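Local coordinates for protein aspartokinase 1, chloroplastic (Arabidopsis thaliana, PDB 2CDQ) that catalyses the ATP-dependent phosphorylation of L-aspartate to 4-phospho-L-aspartate, the first step of lysine, threonine, methionine and isoleucine synthesis in the plant, at residues C29-G34 / P59-S64; V164-Y169 / V209-G214. All blocks are in the same frame, centred on the assembly; numbering follows the deposited sequence.

Contact 1: C29-G34 / P59-S64; sequences CVMKFG and PVIVLS. With LYS (lysine), chain D.
Phe-33 and Val-62 bury the most surface where strands 29-33 and 59-63 run side by side as parallel neighbours, followed closely by Met-31. The Phe-33 ring reaches diagonally back along the sheet: with CG beside the backbone N (chi1 -66°), its CD2 comes to 4.0 Å from Ile-61 CG2, while Phe-33 CB meets Leu-63 CD2 at 3.9 Å. On the same face Met-31 lies alongside Ile-61; with CG anti to the carbonyl carbon (chi1 -57°) and the chain extended at the next bond, Met-31 SD lies 3.8 Å from Pro-59 CB. Val-62 works on the other face, where its CG2 meets Val-30 CG2 at 3.6 Å and its CG1 approaches the aliphatic part of Lys-32. Val-62 also ties the backbones in both directions, giving its N-H to Met-31 O (2.8 Å) and taking that of Phe-33 on its O (2.9 Å). At the end of the ladder Ser-64 N donates to Phe-33 O, and Ser-64 CB faces a bound lysine, 3.4 Å from that ligand's O. Lys-32, which probably binds ATP, forms a salt bridge with Asp-234. Helix 41-53 links the two strands in a beta-alpha-beta unit; strands 248-253 and 209-219 flank the pair, and helix 232-244 covers the Val-30 and Val-62 face.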
loop_
_atom_site.group_PDB
_atom_site.type_symbol
_atom_site.label_atom_id
_atom_site.label_comp_id
_atom_site.label_asym_id
_atom_site.label_seq_id
_atom_site.Cartn_x
_atom_site.Cartn_y
_atom_site.Cartn_z
ATOM N N CYS A 29 -29.602 17.105 -24.356
ATOM C CA CYS A 29 -28.633 16.127 -23.850
ATOM C C CYS A 29 -27.469 15.909 -24.815
ATOM O O CYS A 29 -27.529 16.295 -25.986
ATOM C CB CYS A 29 -29.317 14.784 -23.581
ATOM S SG CYS A 29 -30.072 14.089 -25.060
ATOM N N VAL A 30 -26.417 15.277 -24.302
ATOM C CA VAL A 30 -25.260 14.879 -25.102
ATOM C C VAL A 30 -25.160 13.350 -25.171
ATOM O O VAL A 30 -25.282 12.662 -24.155
ATOM C CB VAL A 30 -23.943 15.525 -24.580
ATOM C CG1 VAL A 30 -23.878 15.498 -23.059
ATOM C CG2 VAL A 30 -22.730 14.849 -25.184
ATOM N N MET A 31 -24.969 12.831 -26.382
ATOM C CA MET A 31 -24.819 11.394 -26.598
ATOM C C MET A 31 -23.421 11.092 -27.113
ATOM O O MET A 31 -22.975 11.665 -28.111
ATOM C CB MET A 31 -25.878 10.878 -27.571
ATOM C CG MET A 31 -27.300 11.163 -27.115
ATOM S SD MET A 31 -28.517 10.880 -28.404
ATOM C CE MET A 31 -29.075 9.241 -27.987
ATOM N N LYS A 32 -22.729 10.207 -26.404
ATOM C CA LYS A 32 -21.366 9.841 -26.749
ATOM C C LYS A 32 -21.350 8.440 -27.328
ATOM O O LYS A 32 -21.982 7.527 -26.786
ATOM C CB LYS A 32 -20.461 9.917 -25.520
ATOM C CG LYS A 32 -19.018 9.512 -25.769
ATOM C CD LYS A 32 -18.806 8.024 -25.553
ATOM C CE LYS A 32 -17.399 7.619 -25.921
ATOM N NZ LYS A 32 -16.986 6.438 -25.123
ATOM N N PHE A 33 -20.613 8.283 -28.424
ATOM C CA PHE A 33 -20.473 6.996 -29.099
ATOM C C PHE A 33 -19.008 6.617 -29.290
ATOM O O PHE A 33 -18.195 7.427 -29.752
ATOM C CB PHE A 33 -21.215 7.018 -30.440
ATOM C CG PHE A 33 -22.703 7.135 -30.302
ATOM C CD1 PHE A 33 -23.494 5.995 -30.173
ATOM C CD2 PHE A 33 -23.315 8.381 -30.281
ATOM C CE1 PHE A 33 -24.876 6.092 -30.032
ATOM C CE2 PHE A 33 -24.699 8.494 -30.137
ATOM C CZ PHE A 33 -25.482 7.345 -30.011
ATOM N N GLY A 34 -18.685 5.380 -28.922
ATOM C CA GLY A 34 -17.331 4.852 -29.036
ATOM C C GLY A 34 -16.977 4.394 -30.436
ATOM O O GLY A 34 -17.777 4.516 -31.365
ATOM N N PRO A 59 -30.134 16.441 -29.487
ATOM C CA PRO A 59 -28.873 15.975 -28.909
ATOM C C PRO A 59 -27.618 16.675 -29.427
ATOM O O PRO A 59 -27.634 17.280 -30.503
ATOM C CB PRO A 59 -28.840 14.503 -29.322
ATOM C CG PRO A 59 -29.627 14.450 -30.624
ATOM C CD PRO A 59 -30.459 15.718 -30.731
ATOM N N VAL A 60 -26.548 16.596 -28.637
ATOM C CA VAL A 60 -25.194 16.885 -29.109
ATOM C C VAL A 60 -24.472 15.544 -29.215
ATOM O O VAL A 60 -24.471 14.764 -28.266
ATOM C CB VAL A 60 -24.422 17.842 -28.160
ATOM C CG1 VAL A 60 -22.922 17.829 -28.458
ATOM C CG2 VAL A 60 -24.957 19.260 -28.279
ATOM N N ILE A 61 -23.876 15.271 -30.370
ATOM C CA ILE A 61 -23.233 13.983 -30.594
ATOM C C ILE A 61 -21.717 14.079 -30.452
ATOM O O ILE A 61 -21.072 14.927 -31.071
ATOM C CB ILE A 61 -23.631 13.381 -31.964
ATOM C CG1 ILE A 61 -25.158 13.413 -32.155
ATOM C CG2 ILE A 61 -23.063 11.963 -32.132
ATOM C CD1 ILE A 61 -25.973 12.550 -31.161
ATOM N N VAL A 62 -21.169 13.212 -29.607
ATOM C CA VAL A 62 -19.730 13.114 -29.411
ATOM C C VAL A 62 -19.263 11.809 -30.027
ATOM O O VAL A 62 -19.690 10.728 -29.606
ATOM C CB VAL A 62 -19.349 13.146 -27.908
ATOM C CG1 VAL A 62 -17.845 12.986 -27.729
ATOM C CG2 VAL A 62 -19.798 14.444 -27.273
ATOM N N LEU A 63 -18.389 11.908 -31.025
ATOM C CA LEU A 63 -17.880 10.720 -31.706
ATOM C C LEU A 63 -16.410 10.451 -31.449
ATOM O O LEU A 63 -15.583 11.365 -31.458
ATOM C CB LEU A 63 -18.109 10.800 -33.217
ATOM C CG LEU A 63 -19.526 10.762 -33.776
ATOM C CD1 LEU A 63 -19.437 10.696 -35.278
ATOM C CD2 LEU A 63 -20.310 9.579 -33.235
ATOM N N SER A 64 -16.103 9.176 -31.232
ATOM C CA SER A 64 -14.734 8.682 -31.278
ATOM C C SER A 64 -14.310 8.494 -32.737
ATOM O O SER A 64 -15.086 8.779 -33.649
ATOM C CB SER A 64 -14.642 7.356 -30.530
ATOM O OG SER A 64 -14.898 7.544 -29.150
HETATM N N LYS D . -11.180 7.847 -30.347
HETATM C CA LYS D . -10.618 6.596 -29.760
HETATM C C LYS D . -11.625 5.431 -29.816
HETATM O O LYS D . -12.109 5.084 -30.897
HETATM C CB LYS D . -10.115 6.854 -28.334
HETATM C CG LYS D . -11.069 7.668 -27.459
HETATM C CD LYS D . -10.638 7.651 -26.004
HETATM C CE LYS D . -10.861 6.286 -25.364
HETATM N NZ LYS D . -10.416 6.275 -23.944
HETATM O OXT LYS D . -11.993 4.800 -28.819
#

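Contact 2: V164-Y169 / V209-G214; sequences VKARQY and VPIVTG
With CG of Tyr-169 beside its backbone N (chi1 -74°) and CG of Arg-167 extended from its own N (chi1 171°), both side chains come to the Pro-210 face of the parallel strand pair. There the tyrosine ring lies alongside Pro-210, whose CB meets the ring edge 3.5 Å from Tyr-169 CE1. Arg-167 CG sits over one face of that ring, offset toward the rim, and Arg-167 NE donates to Tyr-169 OH at 3.2 Å, the hydroxyl lying in the guanidinium plane. The phenol is therefore gripped at face, edge and oxygen, and Asp-202 bonds the same hydroxyl. Val-209, on the Ala-166 face, touches with CG2 the CG1 of Val-164, which precedes the strand, at 4.1 Å. Five backbone hydrogen bonds join the segments, alternating in direction from Val-209 N to Lys-165 O through to Thr-213 N to Tyr-169 O. Asp-206, just before strand 209-219, forms salt bridges with Lys-165 and Arg-167. Helix 191-205 packs on the Tyr-169 face and helix 137-161 on the Gln-168 side, where Thr-213 touches the substrate-binding Glu-148; this parallel pairing sets 166-169 beside 209-219 in the amino acid kinase domain's sheet, with strand 59-63 also bordering 209-219.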
loop_
_atom_site.group_PDB
_atom_site.type_symbol
_atom_site.label_atom_id
_atom_site.label_comp_id
_atom_site.label_asym_id
_atom_site.label_seq_id
_atom_site.Cartn_x
_atom_site.Cartn_y
_atom_site.Cartn_z
ATOM N N VAL A 164 -31.266 15.169 -41.941
ATOM C CA VAL A 164 -30.952 15.628 -40.586
ATOM C C VAL A 164 -29.927 16.758 -40.685
ATOM O O VAL A 164 -28.751 16.519 -40.981
ATOM C CB VAL A 164 -30.409 14.466 -39.681
ATOM C CG1 VAL A 164 -30.007 14.978 -38.302
ATOM C CG2 VAL A 164 -31.436 13.343 -39.544
ATOM N N LYS A 165 -30.381 17.989 -40.459
ATOM C CA LYS A 165 -29.487 19.143 -40.465
ATOM C C LYS A 165 -28.461 18.994 -39.342
ATOM O O LYS A 165 -28.823 18.870 -38.165
ATOM C CB LYS A 165 -30.276 20.453 -40.345
ATOM C CG LYS A 165 -29.429 21.728 -40.414
ATOM C CD LYS A 165 -28.521 21.773 -41.650
ATOM C CE LYS A 165 -27.511 22.923 -41.572
ATOM N NZ LYS A 165 -28.150 24.257 -41.776
ATOM N N ALA A 166 -27.182 18.982 -39.727
ATOM C CA ALA A 166 -26.083 18.684 -38.807
ATOM C C ALA A 166 -24.811 19.467 -39.135
ATOM O O ALA A 166 -24.512 19.734 -40.304
ATOM C CB ALA A 166 -25.801 17.191 -38.799
ATOM N N ARG A 167 -24.069 19.823 -38.087
ATOM C CA ARG A 167 -22.840 20.608 -38.208
ATOM C C ARG A 167 -21.722 19.911 -37.444
ATOM O O ARG A 167 -21.856 19.632 -36.251
ATOM C CB ARG A 167 -23.069 22.034 -37.678
ATOM C CG ARG A 167 -21.814 22.903 -37.536
ATOM C CD ARG A 167 -22.095 24.392 -37.773
ATOM N NE ARG A 167 -23.344 24.869 -37.162
ATOM C CZ ARG A 167 -24.419 25.277 -37.845
ATOM N NH1 ARG A 167 -24.419 25.278 -39.178
ATOM N NH2 ARG A 167 -25.503 25.688 -37.196
ATOM N N GLN A 168 -20.626 19.617 -38.137
ATOM C CA GLN A 168 -19.495 18.951 -37.503
ATOM C C GLN A 168 -18.620 19.975 -36.803
ATOM O O GLN A 168 -18.400 21.073 -37.315
ATOM C CB GLN A 168 -18.692 18.117 -38.511
ATOM C CG GLN A 168 -17.460 18.790 -39.120
ATOM C CD GLN A 168 -16.233 18.724 -38.220
ATOM O OE1 GLN A 168 -16.090 17.820 -37.390
ATOM N NE2 GLN A 168 -15.344 19.688 -38.381
ATOM N N TYR A 169 -18.125 19.608 -35.628
ATOM C CA TYR A 169 -17.289 20.492 -34.845
ATOM C C TYR A 169 -15.974 19.830 -34.484
ATOM O O TYR A 169 -15.956 18.730 -33.927
ATOM C CB TYR A 169 -18.010 20.884 -33.562
ATOM C CG TYR A 169 -19.135 21.875 -33.739
ATOM C CD1 TYR A 169 -20.464 21.490 -33.554
ATOM C CD2 TYR A 169 -18.871 23.206 -34.072
ATOM C CE1 TYR A 169 -21.503 22.409 -33.705
ATOM C CE2 TYR A 169 -19.898 24.128 -34.223
ATOM C CZ TYR A 169 -21.208 23.725 -34.039
ATOM O OH TYR A 169 -22.221 24.639 -34.189
ATOM N N VAL A 209 -27.853 19.516 -35.531
ATOM C CA VAL A 209 -27.310 18.566 -34.551
ATOM C C VAL A 209 -25.775 18.614 -34.561
ATOM O O VAL A 209 -25.146 18.227 -35.553
ATOM C CB VAL A 209 -27.808 17.115 -34.803
ATOM C CG1 VAL A 209 -27.288 16.174 -33.726
ATOM C CG2 VAL A 209 -29.339 17.062 -34.863
ATOM N N PRO A 210 -25.172 19.109 -33.464
ATOM C CA PRO A 210 -23.712 19.209 -33.374
ATOM C C PRO A 210 -23.034 17.835 -33.297
ATOM O O PRO A 210 -23.465 16.964 -32.530
ATOM C CB PRO A 210 -23.487 20.002 -32.075
ATOM C CG PRO A 210 -24.821 20.614 -31.750
ATOM C CD PRO A 210 -25.819 19.622 -32.244
ATOM N N ILE A 211 -21.995 17.648 -34.110
ATOM C CA ILE A 211 -21.217 16.415 -34.121
ATOM C C ILE A 211 -19.778 16.766 -33.761
ATOM O O ILE A 211 -19.027 17.255 -34.604
ATOM C CB ILE A 211 -21.271 15.710 -35.508
ATOM C CG1 ILE A 211 -22.706 15.667 -36.064
ATOM C CG2 ILE A 211 -20.658 14.308 -35.439
ATOM C CD1 ILE A 211 -23.717 14.862 -35.244
ATOM N N VAL A 212 -19.408 16.518 -32.503
ATOM C CA VAL A 212 -18.119 16.963 -31.959
ATOM C C VAL A 212 -17.086 15.831 -31.819
ATOM O O VAL A 212 -17.408 14.728 -31.359
ATOM C CB VAL A 212 -18.290 17.663 -30.581
ATOM C CG1 VAL A 212 -17.076 18.530 -30.264
ATOM C CG2 VAL A 212 -19.555 18.516 -30.556
ATOM N N THR A 213 -15.848 16.128 -32.223
ATOM C CA THR A 213 -14.695 15.246 -32.022
ATOM C C THR A 213 -14.466 15.051 -30.525
ATOM O O THR A 213 -14.614 15.994 -29.746
ATOM C CB THR A 213 -13.421 15.852 -32.618
ATOM O OG1 THR A 213 -13.150 17.097 -31.970
ATOM C CG2 THR A 213 -13.568 16.081 -34.115
ATOM N N GLY A 214 -14.075 13.844 -30.130
ATOM C CA GLY A 214 -14.150 13.464 -28.731
ATOM C C GLY A 214 -12.868 13.545 -27.931
ATOM O O GLY A 214 -12.878 13.850 -26.736
#

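How the contacts relate
The two contacts illustrate how a parallel sheet is assembled from successive pairings: their centres lie 9 Å apart in one mixed sheet of the amino acid kinase domain, and they come in series along the chain, contact 1 closing before contact 2 opens. Strands 59-63 and 209-219 join them as direct neighbours, Ile-61 probably giving its N-H to Pro-210 O and accepting that of Val-212. The local strand order is thus 29-33, 59-63, 209-219, 166-169. All four strands run the same way, bringing Ser-64 and Thr-213, at the C-terminal ends of 59-64 and 209-213, toward Glu-148 and the bound lysine, consistent with this end of the sheet helping to frame the substrate site.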